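Local coordinates for protein UDP-glucose 4-epimerase (Brucella ovis, PDB 4WOK) that probably interconverts UDP-glucose and UDP-galactose by inverting the sugar at C4, with a bound NAD as cofactor, at residues 30-33 with 37-40; 109-114 with 159-164; 129-132 with 138-141; 201-206 with 210-215; 220-223 with 228-231. The protein carries 2 engineered substitutions. One frame throughout, in Å; residues are numbered along the deposited sequence.

Contact 1: 30-33 with 37-40; sequences LLAG and APVV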
loop_
_atom_site.group_PDB
_atom_site.type_symbol
_atom_site.label_atom_id
_atom_site.label_comp_id
_atom_site.label_asym_id
_atom_site.label_seq_id
_atom_site.Cartn_x
_atom_site.Cartn_y
_atom_site.Cartn_z
ATOM N N LEU A 30 -13.506 -2.162 5.606
ATOM C CA LEU A 30 -13.205 -2.767 6.895
ATOM C C LEU A 30 -13.615 -1.852 8.038
ATOM O O LEU A 30 -14.192 -2.310 9.028
ATOM C CB LEU A 30 -11.721 -3.105 7.020
ATOM C CG LEU A 30 -11.482 -4.006 8.233
ATOM C CD1 LEU A 30 -11.741 -5.452 7.875
ATOM C CD2 LEU A 30 -10.096 -3.833 8.814
ATOM N N LEU A 31 -13.312 -0.565 7.902
ATOM C CA LEU A 31 -13.683 0.398 8.933
ATOM C C LEU A 31 -15.172 0.303 9.220
ATOM O O LEU A 31 -15.584 0.258 10.377
ATOM C CB LEU A 31 -13.313 1.834 8.504
ATOM C CG LEU A 31 -11.844 2.220 8.683
ATOM C CD1 LEU A 31 -11.461 3.446 7.805
ATOM C CD2 LEU A 31 -11.537 2.523 10.145
ATOM N N ALA A 32 -15.973 0.264 8.159
ATOM C CA ALA A 32 -17.425 0.219 8.292
ATOM C C ALA A 32 -17.878 -1.070 8.959
ATOM O O ALA A 32 -18.871 -1.081 9.690
ATOM C CB ALA A 32 -18.098 0.375 6.933
ATOM N N GLY A 33 -17.146 -2.152 8.714
ATOM C CA GLY A 33 -17.440 -3.417 9.364
ATOM C C GLY A 33 -17.175 -3.361 10.859
ATOM O O GLY A 33 -17.788 -4.099 11.636
ATOM N N ALA A 37 -17.491 5.119 10.601
ATOM C CA ALA A 37 -18.058 5.699 9.399
ATOM C C ALA A 37 -16.925 6.264 8.559
ATOM O O ALA A 37 -16.487 7.395 8.769
ATOM C CB ALA A 37 -19.075 6.784 9.739
ATOM N N PRO A 38 -16.438 5.466 7.605
ATOM C CA PRO A 38 -15.402 6.033 6.744
ATOM C C PRO A 38 -15.944 7.176 5.900
ATOM O O PRO A 38 -17.046 7.112 5.355
ATOM C CB PRO A 38 -14.977 4.847 5.871
ATOM C CG PRO A 38 -16.199 3.970 5.795
ATOM C CD PRO A 38 -16.861 4.115 7.180
ATOM N N VAL A 39 -15.152 8.234 5.808
ATOM C CA VAL A 39 -15.437 9.359 4.944
ATOM C C VAL A 39 -14.304 9.442 3.957
ATOM O O VAL A 39 -13.160 9.650 4.358
ATOM C CB VAL A 39 -15.547 10.681 5.721
ATOM C CG1 VAL A 39 -15.845 11.822 4.774
ATOM C CG2 VAL A 39 -16.641 10.568 6.797
ATOM N N VAL A 40 -14.604 9.291 2.676
ATOM C CA VAL A 40 -13.515 9.240 1.689
ATOM C C VAL A 40 -13.277 10.619 1.092
ATOM O O VAL A 40 -14.223 11.308 0.703
ATOM C CB VAL A 40 -13.812 8.208 0.565
ATOM C CG1 VAL A 40 -12.831 8.375 -0.641
ATOM C CG2 VAL A 40 -13.725 6.797 1.104
#
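The pyrrolidine ring of Pro-38, the nearest thing here to a flat group, meets Leu-31 and Ala-32 of the helix through its CB and CD corners. CD meets the methyl of the helix residue: Ala-32 CB lies 3.9 Å from Pro-38 CD. Pro-38 CD also sits 4.1 Å from the backbone atom Ala-32 N, so it rests on the helix main chain as well as on the methyl. At the second corner, Pro-38 CB lies 4.3 Å from Leu-31 CD1, a looser approach. No hydrogen bond crosses between 30-33 and 37-40. The contact is small and apolar, and Pro-38 loses more surface to it than Leu-31 or Ala-32 does. Leu-31 has its CG beside the backbone N (chi1 -80°), and one methyl, CD1, reaches the proline. Leu-31 also packs on Val-14 and Val-16 of strand 13-17 and on Tyr-36. The geometry is that of a Rossmann beta-alpha-beta unit: strand 13-17, helix 22-33, then strand 37-42 parallel to the first. A tight turn joins the helix to the second strand, which brings Ala-32 CA to 5.6 Å from Ala-37 CA. Backbone bonds of Ala-37 and Val-39 tie strand 37-42 to strand 13-17. Pro-38 has no N-H to give to the sheet; its ring points to the helix. Trp-54, from a loop, packs against both Ala-32 and Pro-38.

Contact 2: 109-114 with 159-164; sequences SLLDAC and EHMLAD
Leu-111 reaches from helix 96-116 towards Met-161 and Leu-162 on helix 150-169, and each of its methyls has its own closest partner. Its CG lies beside the backbone N (chi1 -64°), which points both methyls at helix 150-169. Leu-111 CD1 goes to the methionine, 3.9 Å from Met-161 SD and 4.0 Å from Met-161 CG. CD2 goes to the leucine, with Leu-111 CD2 and Leu-162 CD2 3.8 Å apart. Leu-162 CD2 also comes to 4.0 Å from Leu-111 CD1, so it sits close to both branches. The two leucines cross at about a right angle. Met-161 has CG anti to the backbone N (chi1 -166°) and an extended chi2. Together they place CG and SD beside Leu-111 CD1; the bend at chi3 turns only CE. The two helices lie side by side on one face of the parallel Rossmann sheet. Leu-162 also packs on Val-122 and Phe-124 of strand 121-125, while Cys-114 of the other helix rests on Val-80. The end of Leu-162 comes nearer to helix 96-116 than its first bond suggests. Met-161, partly exposed, also packs on Val-104 and Gln-108. Nearby, Asp-112 OD1 is hydrogen-bonded to Tyr-165 OH, a polar tie between the same helices.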
loop_
_atom_site.group_PDB
_atom_site.type_symbol
_atom_site.label_atom_id
_atom_site.label_comp_id
_atom_site.label_asym_id
_atom_site.label_seq_id
_atom_site.Cartn_x
_atom_site.Cartn_y
_atom_site.Cartn_z
ATOM N N SER A 109 0.336 19.493 2.929
ATOM C CA SER A 109 -0.972 20.122 2.936
ATOM C C SER A 109 -1.908 19.349 3.885
ATOM O O SER A 109 -2.647 19.942 4.670
ATOM C CB SER A 109 -1.529 20.174 1.515
ATOM O OG SER A 109 -2.780 20.828 1.474
ATOM N N LEU A 110 -1.867 18.024 3.825
ATOM C CA LEU A 110 -2.708 17.218 4.704
ATOM C C LEU A 110 -2.330 17.417 6.163
ATOM O O LEU A 110 -3.204 17.544 7.028
ATOM C CB LEU A 110 -2.619 15.735 4.333
ATOM C CG LEU A 110 -3.332 14.795 5.312
ATOM C CD1 LEU A 110 -4.847 14.912 5.212
ATOM C CD2 LEU A 110 -2.889 13.358 5.076
ATOM N N LEU A 111 -1.030 17.451 6.455
ATOM C CA LEU A 111 -0.611 17.595 7.847
ATOM C C LEU A 111 -0.931 18.990 8.358
ATOM O O LEU A 111 -1.277 19.161 9.532
ATOM C CB LEU A 111 0.880 17.289 8.000
ATOM C CG LEU A 111 1.282 15.842 7.661
ATOM C CD1 LEU A 111 2.740 15.680 7.983
ATOM C CD2 LEU A 111 0.449 14.802 8.463
ATOM N N ASP A 112 -0.827 20.000 7.495
ATOM C CA ASP A 112 -1.250 21.340 7.935
ATOM C C ASP A 112 -2.754 21.361 8.241
ATOM O O ASP A 112 -3.174 21.920 9.239
ATOM C CB ASP A 112 -0.907 22.402 6.885
ATOM C CG ASP A 112 0.572 22.745 6.858
ATOM O OD1 ASP A 112 1.254 22.541 7.870
ATOM O OD2 ASP A 112 1.066 23.235 5.818
ATOM N N ALA A 113 -3.564 20.740 7.381
ATOM C CA ALA A 113 -5.003 20.679 7.612
ATOM C C ALA A 113 -5.303 20.007 8.954
ATOM O O ALA A 113 -6.180 20.447 9.704
ATOM C CB ALA A 113 -5.684 19.927 6.493
ATOM N N CYS A 114 -4.583 18.926 9.234
ATOM C CA CYS A 114 -4.724 18.251 10.528
ATOM C C CYS A 114 -4.420 19.167 11.713
ATOM O O CYS A 114 -5.252 19.315 12.619
ATOM C CB CYS A 114 -3.817 17.025 10.591
ATOM S SG CYS A 114 -4.378 15.625 9.589
ATOM N N GLU A 159 7.763 10.576 6.029
ATOM C CA GLU A 159 7.966 10.006 7.363
ATOM C C GLU A 159 8.648 11.021 8.294
ATOM O O GLU A 159 8.221 11.220 9.430
ATOM C CB GLU A 159 8.792 8.715 7.297
ATOM C CG GLU A 159 8.083 7.555 6.595
ATOM C CD GLU A 159 8.760 6.214 6.838
ATOM O OE1 GLU A 159 9.872 6.201 7.406
ATOM O OE2 GLU A 159 8.179 5.172 6.463
ATOM N N HIS A 160 9.702 11.667 7.808
ATOM C CA HIS A 160 10.412 12.650 8.627
ATOM C C HIS A 160 9.565 13.891 8.877
ATOM O O HIS A 160 9.677 14.510 9.931
ATOM C CB HIS A 160 11.734 13.041 7.973
ATOM C CG HIS A 160 12.762 11.958 8.031
ATOM N ND1 HIS A 160 13.654 11.719 7.011
ATOM C CD2 HIS A 160 13.031 11.044 8.991
ATOM C CE1 HIS A 160 14.433 10.704 7.341
ATOM N NE2 HIS A 160 14.072 10.274 8.534
ATOM N N MET A 161 8.727 14.253 7.911
ATOM C CA MET A 161 7.814 15.377 8.098
ATOM C C MET A 161 6.838 15.069 9.227
ATOM O O MET A 161 6.567 15.919 10.084
ATOM C CB MET A 161 7.051 15.675 6.808
ATOM C CG MET A 161 6.342 17.034 6.804
ATOM S SD MET A 161 5.195 17.173 5.413
ATOM C CE MET A 161 6.340 17.237 4.019
ATOM N N LEU A 162 6.305 13.849 9.221
ATOM C CA LEU A 162 5.481 13.383 10.348
ATOM C C LEU A 162 6.183 13.565 11.694
ATOM O O LEU A 162 5.590 14.082 12.647
ATOM C CB LEU A 162 5.107 11.904 10.166
ATOM C CG LEU A 162 4.015 11.619 9.142
ATOM C CD1 LEU A 162 4.017 10.145 8.797
ATOM C CD2 LEU A 162 2.654 12.021 9.683
ATOM N N ALA A 163 7.443 13.147 11.779
ATOM C CA ALA A 163 8.198 13.271 13.025
ATOM C C ALA A 163 8.343 14.735 13.432
ATOM O O ALA A 163 8.170 15.073 14.597
ATOM C CB ALA A 163 9.565 12.617 12.894
ATOM N N ASP A 164 8.636 15.601 12.467
ATOM C CA ASP A 164 8.806 17.033 12.745
ATOM C C ASP A 164 7.520 17.709 13.178
ATOM O O ASP A 164 7.544 18.592 14.039
ATOM C CB ASP A 164 9.350 17.769 11.520
ATOM C CG ASP A 164 10.783 17.398 11.205
ATOM O OD1 ASP A 164 11.480 16.895 12.109
ATOM O OD2 ASP A 164 11.211 17.610 10.048
#

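Contact 3: 129-132 with 138-141; sequences ATYG and PIGE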
loop_
_atom_site.group_PDB
_atom_site.type_symbol
_atom_site.label_atom_id
_atom_site.label_comp_id
_atom_site.label_asym_id
_atom_site.label_seq_id
_atom_site.Cartn_x
_atom_site.Cartn_y
_atom_site.Cartn_z
ATOM N N ALA A 129 10.123 0.733 0.258
ATOM C CA ALA A 129 11.054 1.350 -0.684
ATOM C C ALA A 129 11.940 2.392 0.008
ATOM O O ALA A 129 12.984 2.776 -0.523
ATOM C CB ALA A 129 10.299 1.986 -1.848
ATOM N N THR A 130 11.536 2.848 1.193
ATOM C CA THR A 130 12.342 3.822 1.924
ATOM C C THR A 130 13.701 3.243 2.342
ATOM O O THR A 130 14.660 3.987 2.537
ATOM C CB THR A 130 11.617 4.334 3.184
ATOM O OG1 THR A 130 11.261 3.222 4.010
ATOM C CG2 THR A 130 10.354 5.127 2.817
ATOM N N TYR A 131 13.783 1.919 2.473
ATOM C CA TYR A 131 15.020 1.268 2.920
ATOM C C TYR A 131 16.115 1.241 1.861
ATOM O O TYR A 131 17.306 1.276 2.189
ATOM C CB TYR A 131 14.745 -0.171 3.370
ATOM C CG TYR A 131 13.871 -0.277 4.589
ATOM C CD1 TYR A 131 14.269 0.274 5.800
ATOM C CD2 TYR A 131 12.651 -0.935 4.536
ATOM C CE1 TYR A 131 13.471 0.175 6.930
ATOM C CE2 TYR A 131 11.842 -1.033 5.662
ATOM C CZ TYR A 131 12.261 -0.474 6.853
ATOM O OH TYR A 131 11.466 -0.569 7.972
ATOM N N GLY A 132 15.715 1.162 0.596
ATOM C CA GLY A 132 16.663 0.948 -0.486
ATOM C C GLY A 132 17.229 -0.460 -0.388
ATOM O O GLY A 132 16.512 -1.394 -0.022
ATOM N N PRO A 138 15.408 -10.844 7.093
ATOM C CA PRO A 138 14.458 -9.843 6.590
ATOM C C PRO A 138 14.783 -8.428 7.064
ATOM O O PRO A 138 15.622 -8.250 7.945
ATOM C CB PRO A 138 13.121 -10.318 7.159
ATOM C CG PRO A 138 13.490 -11.061 8.402
ATOM C CD PRO A 138 14.820 -11.688 8.147
ATOM N N ILE A 139 14.123 -7.434 6.476
ATOM C CA ILE A 139 14.449 -6.039 6.751
ATOM C C ILE A 139 13.738 -5.531 8.002
ATOM O O ILE A 139 12.514 -5.418 8.019
ATOM C CB ILE A 139 14.078 -5.135 5.557
ATOM C CG1 ILE A 139 14.661 -5.703 4.256
ATOM C CG2 ILE A 139 14.540 -3.706 5.807
ATOM C CD1 ILE A 139 14.237 -4.934 3.019
ATOM N N GLY A 140 14.505 -5.235 9.047
ATOM C CA GLY A 140 13.945 -4.696 10.273
ATOM C C GLY A 140 13.814 -3.188 10.172
ATOM O O GLY A 140 14.411 -2.571 9.294
ATOM N N GLU A 141 13.039 -2.585 11.067
ATOM C CA GLU A 141 12.815 -1.142 11.021
ATOM C C GLU A 141 14.081 -0.368 11.373
ATOM O O GLU A 141 14.181 0.828 11.104
ATOM C CB GLU A 141 11.675 -0.740 11.958
ATOM C CG GLU A 141 10.302 -1.223 11.525
ATOM C CD GLU A 141 9.998 -2.640 11.967
ATOM O OE1 GLU A 141 10.890 -3.305 12.537
ATOM O OE2 GLU A 141 8.855 -3.094 11.751
#
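Tyr-131 and Ile-139 make the tight part of this contact. The methyl Ile-139 CG2 sits over the centre of the Tyr-131 ring in a CH-pi contact, 3.6 Å from its centroid and 13° off the normal. Ile-139 CG2 is anti to the backbone N, which turns this branch, and not CG1, onto the ring. Gly-140 and Glu-141, partly exposed, give the looser side, each losing less surface than Ile-139. Gly-140 O is oblique to the ring, 3.7 Å from Tyr-131 CE1. The hydroxyl Tyr-131 OH lies 3.4 Å from Glu-141 CA and 3.8 Å from Glu-141 CG. Both segments belong to the long loop between strand 121-125 and helix 150-169 of the Rossmann domain, and Thr-130 packs on Lys-155 of that helix. No hydrogen bond joins the two segments. The polar ends turn to third parties: Tyr-131 OH bonds to Asn-260 OD1 and Arg-177 NH1, and Glu-141 OE2 bonds to Asn-260 N. The ring is therefore held by dispersion at its face and by polar bonds at its hydroxyl, and the arginine probably makes that hydroxyl a somewhat better donor to Asn-260 OD1.

Contact 4: 201-206 with 210-215; sequences IPRAMM and GRLDVL
Met-206 O is the backbone anchor between helix 200-209 and the chain that follows it, where Arg-211 and Leu-212 bond to it. Gly-210 leaves the helix with positive phi (89°), and the turn is a Schellman motif. Arg-211 N donates to Met-206 O at 2.7 Å, with a bent N-H...O angle of 136°. Leu-212 N donates to Met-206 O at 3.2 Å, from above the carbonyl plane. Both donors come from the same face of that plane. The side chains then fold back on the helix. Leu-212 CG lies 3.9 Å from Met-206 CB, and the bent methionine also brings its CE to that carbon. Leu-215 has CG anti to the backbone N (chi1 177°) and spreads its two methyls. Leu-215 CD2 meets the helix, 3.8 Å from Ala-204 CB. Leu-215 CD1 lies over one face of the Arg-203 guanidinium, offset toward its rim and 3.5 Å from Arg-203 NH2. At the edge of that group, in plane, a water accepts from Arg-203 NH2 at 3.2 Å and donates to Val-214 O. The leucine thus covers a face that makes no hydrogen bonds, and the in-plane N-H stays available to the water that links Arg-203 to Val-214 O.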
loop_
_atom_site.group_PDB
_atom_site.type_symbol
_atom_site.label_atom_id
_atom_site.label_comp_id
_atom_site.label_asym_id
_atom_site.label_seq_id
_atom_site.Cartn_x
_atom_site.Cartn_y
_atom_site.Cartn_z
ATOM N N ILE A 201 1.641 -9.179 -9.867
ATOM C CA ILE A 201 0.635 -10.233 -9.867
ATOM C C ILE A 201 -0.552 -9.906 -10.794
ATOM O O ILE A 201 -0.996 -10.771 -11.561
ATOM C CB ILE A 201 0.152 -10.530 -8.446
ATOM C CG1 ILE A 201 1.316 -11.088 -7.622
ATOM C CG2 ILE A 201 -0.998 -11.501 -8.493
ATOM C CD1 ILE A 201 0.976 -11.429 -6.182
ATOM N N PRO A 202 -1.044 -8.652 -10.766
ATOM C CA PRO A 202 -2.032 -8.304 -11.793
ATOM C C PRO A 202 -1.549 -8.463 -13.227
ATOM O O PRO A 202 -2.320 -8.951 -14.051
ATOM C CB PRO A 202 -2.324 -6.834 -11.495
ATOM C CG PRO A 202 -2.205 -6.772 -9.997
ATOM C CD PRO A 202 -0.998 -7.625 -9.706
ATOM N N ARG A 203 -0.320 -8.051 -13.524
ATOM C CA ARG A 203 0.201 -8.200 -14.876
ATOM C C ARG A 203 0.295 -9.679 -15.258
ATOM O O ARG A 203 -0.091 -10.078 -16.363
ATOM C CB ARG A 203 1.563 -7.515 -15.001
ATOM C CG ARG A 203 1.474 -5.982 -15.052
ATOM C CD ARG A 203 2.848 -5.332 -15.189
ATOM N NE ARG A 203 3.593 -5.843 -16.342
ATOM C CZ ARG A 203 4.765 -6.474 -16.257
ATOM N NH1 ARG A 203 5.334 -6.665 -15.069
ATOM N NH2 ARG A 203 5.375 -6.907 -17.359
ATOM N N ALA A 204 0.778 -10.506 -14.338
ATOM C CA ALA A 204 0.910 -11.933 -14.640
ATOM C C ALA A 204 -0.463 -12.545 -14.933
ATOM O O ALA A 204 -0.611 -13.372 -15.835
ATOM C CB ALA A 204 1.598 -12.663 -13.495
ATOM N N MET A 205 -1.476 -12.117 -14.184
ATOM C CA MET A 205 -2.830 -12.636 -14.373
ATOM C C MET A 205 -3.447 -12.150 -15.676
ATOM O O MET A 205 -4.091 -12.920 -16.403
ATOM C CB MET A 205 -3.729 -12.244 -13.195
ATOM C CG MET A 205 -3.402 -13.012 -11.945
ATOM S SD MET A 205 -4.375 -12.519 -10.515
ATOM C CE MET A 205 -3.835 -13.787 -9.368
ATOM N N MET A 206 -3.263 -10.871 -15.962
ATOM C CA MET A 206 -3.737 -10.307 -17.213
ATOM C C MET A 206 -3.126 -11.057 -18.391
ATOM O O MET A 206 -3.812 -11.342 -19.368
ATOM C CB MET A 206 -3.401 -8.821 -17.295
ATOM C CG MET A 206 -4.222 -7.953 -16.324
ATOM S SD MET A 206 -3.531 -6.293 -16.161
ATOM C CE MET A 206 -3.872 -5.635 -17.793
ATOM N N GLY A 210 -4.942 -13.268 -21.241
ATOM C CA GLY A 210 -4.898 -12.822 -22.621
ATOM C C GLY A 210 -5.200 -11.343 -22.725
ATOM O O GLY A 210 -5.388 -10.811 -23.817
ATOM N N ARG A 211 -5.254 -10.675 -21.578
ATOM C CA ARG A 211 -5.463 -9.236 -21.552
ATOM C C ARG A 211 -4.145 -8.518 -21.819
ATOM O O ARG A 211 -4.135 -7.362 -22.237
ATOM C CB ARG A 211 -6.072 -8.805 -20.215
ATOM C CG ARG A 211 -7.431 -9.444 -19.969
ATOM C CD ARG A 211 -8.080 -8.940 -18.683
ATOM N NE ARG A 211 -9.467 -9.395 -18.562
ATOM C CZ ARG A 211 -10.336 -8.934 -17.660
ATOM N NH1 ARG A 211 -9.968 -8.006 -16.789
ATOM N NH2 ARG A 211 -11.574 -9.403 -17.628
ATOM N N LEU A 212 -3.039 -9.212 -21.558
ATOM C CA LEU A 212 -1.704 -8.796 -22.005
ATOM C C LEU A 212 -1.126 -9.918 -22.850
ATOM O O LEU A 212 -1.469 -11.089 -22.657
ATOM C CB LEU A 212 -0.775 -8.505 -20.826
ATOM C CG LEU A 212 -1.018 -7.251 -19.994
ATOM C CD1 LEU A 212 -0.044 -7.230 -18.825
ATOM C CD2 LEU A 212 -0.865 -6.004 -20.857
ATOM N N ASP A 213 -0.249 -9.577 -23.786
ATOM C CA ASP A 213 0.314 -10.585 -24.667
ATOM C C ASP A 213 1.381 -11.421 -23.976
ATOM O O ASP A 213 1.453 -12.637 -24.173
ATOM C CB ASP A 213 0.901 -9.925 -25.915
ATOM C CG ASP A 213 -0.161 -9.536 -26.923
ATOM O OD1 ASP A 213 -0.957 -10.417 -27.317
ATOM O OD2 ASP A 213 -0.196 -8.356 -27.328
ATOM N N VAL A 214 2.239 -10.764 -23.201
ATOM C CA VAL A 214 3.346 -11.450 -22.540
ATOM C C VAL A 214 3.596 -10.884 -21.153
ATOM O O VAL A 214 3.148 -9.787 -20.822
ATOM C CB VAL A 214 4.675 -11.358 -23.353
ATOM C CG1 VAL A 214 4.506 -11.930 -24.732
ATOM C CG2 VAL A 214 5.160 -9.921 -23.438
ATOM N N LEU A 215 4.293 -11.652 -20.327
ATOM C CA LEU A 215 4.841 -11.108 -19.097
ATOM C C LEU A 215 6.353 -11.192 -19.203
ATOM O O LEU A 215 6.931 -12.281 -19.166
ATOM C CB LEU A 215 4.342 -11.856 -17.864
ATOM C CG LEU A 215 4.962 -11.350 -16.556
ATOM C CD1 LEU A 215 4.320 -10.025 -16.094
ATOM C CD2 LEU A 215 4.904 -12.391 -15.449
HETATM O O HOH W 1 4.512 -7.172 -20.426
#

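Contact 5: 220-223 with 228-231; sequences DDYE and TCIR
Cys-229 is placed between two flat groups, the ring of Tyr-222 and the guanidinium of Arg-231. Cys-229 CB sits over the centre of the Tyr-222 ring, 3.4 Å from the centroid and 12° off the normal, a close CH-pi contact. Cys-229 SG turns the other way and lies over the centre of the Arg-231 guanidinium, 3.7 Å above that plane. The sulfur is still a Cys sulfur-aromatic neighbour of the tyrosine, but an oblique one, with Cys-229 SG 4.9 Å from the Tyr-222 centroid. The backbone joins in: Cys-229 N is 3.4 Å from Tyr-222 CD1, and Thr-228 C lies oblique to the ring, near the same carbon. Tyr-222 has CG beside its backbone N (chi1 -70°), which lays the ring against the cysteine. Its hydroxyl is fixed by Asp-295 OD2 and Tyr-218 O. Arg-231 is also tied down: Arg-231 NH1 donates to Ile-230 O at 2.8 Å, from above the carbonyl plane, and NH2 bonds to Pro-296 O. No hydrogen bond passes between 220-223 and 228-231, although the fold brings Asp-220 CA to 4.5 Å from Thr-228 CA. On the exposed side, Asp-221 OD2 makes a salt bridge with Arg-291. The arrangement is a loop between strands 215-218 and 230-235 whose two ends meet through this CH-pi contact; strand 230-235 is the middle strand of a small mixed sheet apart from the Rossmann sheet.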
loop_
_atom_site.group_PDB
_atom_site.type_symbol
_atom_site.label_atom_id
_atom_site.label_comp_id
_atom_site.label_asym_id
_atom_site.label_seq_id
_atom_site.Cartn_x
_atom_site.Cartn_y
_atom_site.Cartn_z
ATOM N N ASP A 220 16.431 -15.220 -14.620
ATOM C CA ASP A 220 16.146 -16.540 -14.074
ATOM C C ASP A 220 17.399 -17.129 -13.433
ATOM O O ASP A 220 17.429 -18.310 -13.077
ATOM C CB ASP A 220 15.605 -17.487 -15.160
ATOM C CG ASP A 220 16.535 -17.617 -16.365
ATOM O OD1 ASP A 220 17.628 -17.013 -16.368
ATOM O OD2 ASP A 220 16.166 -18.342 -17.316
ATOM N N ASP A 221 18.428 -16.297 -13.283
ATOM C CA ASP A 221 19.696 -16.750 -12.718
ATOM C C ASP A 221 20.079 -15.987 -11.444
ATOM O O ASP A 221 21.260 -15.847 -11.130
ATOM C CB ASP A 221 20.824 -16.643 -13.758
ATOM C CG ASP A 221 21.138 -15.202 -14.151
ATOM O OD1 ASP A 221 20.201 -14.378 -14.257
ATOM O OD2 ASP A 221 22.331 -14.898 -14.366
ATOM N N TYR A 222 19.079 -15.505 -10.710
ATOM C CA TYR A 222 19.310 -14.947 -9.378
ATOM C C TYR A 222 19.844 -16.011 -8.422
ATOM O O TYR A 222 19.665 -17.207 -8.659
ATOM C CB TYR A 222 18.019 -14.378 -8.789
ATOM C CG TYR A 222 17.484 -13.121 -9.425
ATOM C CD1 TYR A 222 16.622 -13.178 -10.510
ATOM C CD2 TYR A 222 17.799 -11.874 -8.903
ATOM C CE1 TYR A 222 16.104 -12.018 -11.076
ATOM C CE2 TYR A 222 17.290 -10.712 -9.457
ATOM C CZ TYR A 222 16.446 -10.787 -10.544
ATOM O OH TYR A 222 15.942 -9.625 -11.089
ATOM N N GLU A 223 20.461 -15.580 -7.325
ATOM C CA GLU A 223 20.864 -16.504 -6.262
ATOM C C GLU A 223 19.677 -16.836 -5.354
ATOM O O GLU A 223 19.682 -16.528 -4.161
ATOM C CB GLU A 223 22.014 -15.921 -5.439
ATOM N N THR A 228 14.590 -17.230 -9.939
ATOM C CA THR A 228 13.854 -15.989 -10.183
ATOM C C THR A 228 13.816 -15.165 -8.896
ATOM O O THR A 228 13.975 -15.703 -7.799
ATOM C CB THR A 228 12.409 -16.236 -10.702
ATOM O OG1 THR A 228 11.573 -16.744 -9.651
ATOM C CG2 THR A 228 12.413 -17.205 -11.878
ATOM N N CYS A 229 13.610 -13.857 -9.019
ATOM C CA CYS A 229 13.794 -13.005 -7.850
ATOM C C CYS A 229 12.625 -13.100 -6.879
ATOM O O CYS A 229 11.488 -13.404 -7.251
ATOM C CB CYS A 229 14.022 -11.549 -8.257
ATOM S SG CYS A 229 12.544 -10.574 -8.384
ATOM N N ILE A 230 12.941 -12.837 -5.618
ATOM C CA ILE A 230 12.010 -13.001 -4.522
ATOM C C ILE A 230 11.601 -11.625 -3.992
ATOM O O ILE A 230 12.448 -10.762 -3.764
ATOM C CB ILE A 230 12.634 -13.845 -3.392
ATOM C CG1 ILE A 230 12.898 -15.274 -3.883
ATOM C CG2 ILE A 230 11.746 -13.845 -2.165
ATOM C CD1 ILE A 230 13.588 -16.149 -2.859
ATOM N N ARG A 231 10.301 -11.416 -3.835
ATOM C CA ARG A 231 9.798 -10.131 -3.330
ATOM C C ARG A 231 8.716 -10.390 -2.291
ATOM O O ARG A 231 8.384 -11.547 -2.004
ATOM C CB ARG A 231 9.275 -9.267 -4.481
ATOM C CG ARG A 231 10.334 -8.899 -5.528
ATOM C CD ARG A 231 11.284 -7.839 -4.988
ATOM N NE ARG A 231 12.293 -7.404 -5.956
ATOM C CZ ARG A 231 13.528 -7.896 -6.021
ATOM N NH1 ARG A 231 13.902 -8.857 -5.188
ATOM N NH2 ARG A 231 14.387 -7.433 -6.922
#

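Contacts 1 and 2 are buried and apolar, and both belong to the Rossmann part. Contact 1 joins a helix to the next strand, while contact 2 joins two helices over the sheet. Contact 3 touches contact 2 lightly, through Glu-159 and Thr-130, and lies in the loop that leads to helix 150-169. Contacts 3, 4 and 5 are partly buried. Contacts 3 and 5 both put a carbon over a tyrosine face, while their hydroxyls bond to other parts of the chain. Contact 4 alone has hydrogen bonds between its segments, because it ends a helix. Contact 4 runs into the start of strand 215-218 and contact 5 follows its end, with centres about 19 Å apart.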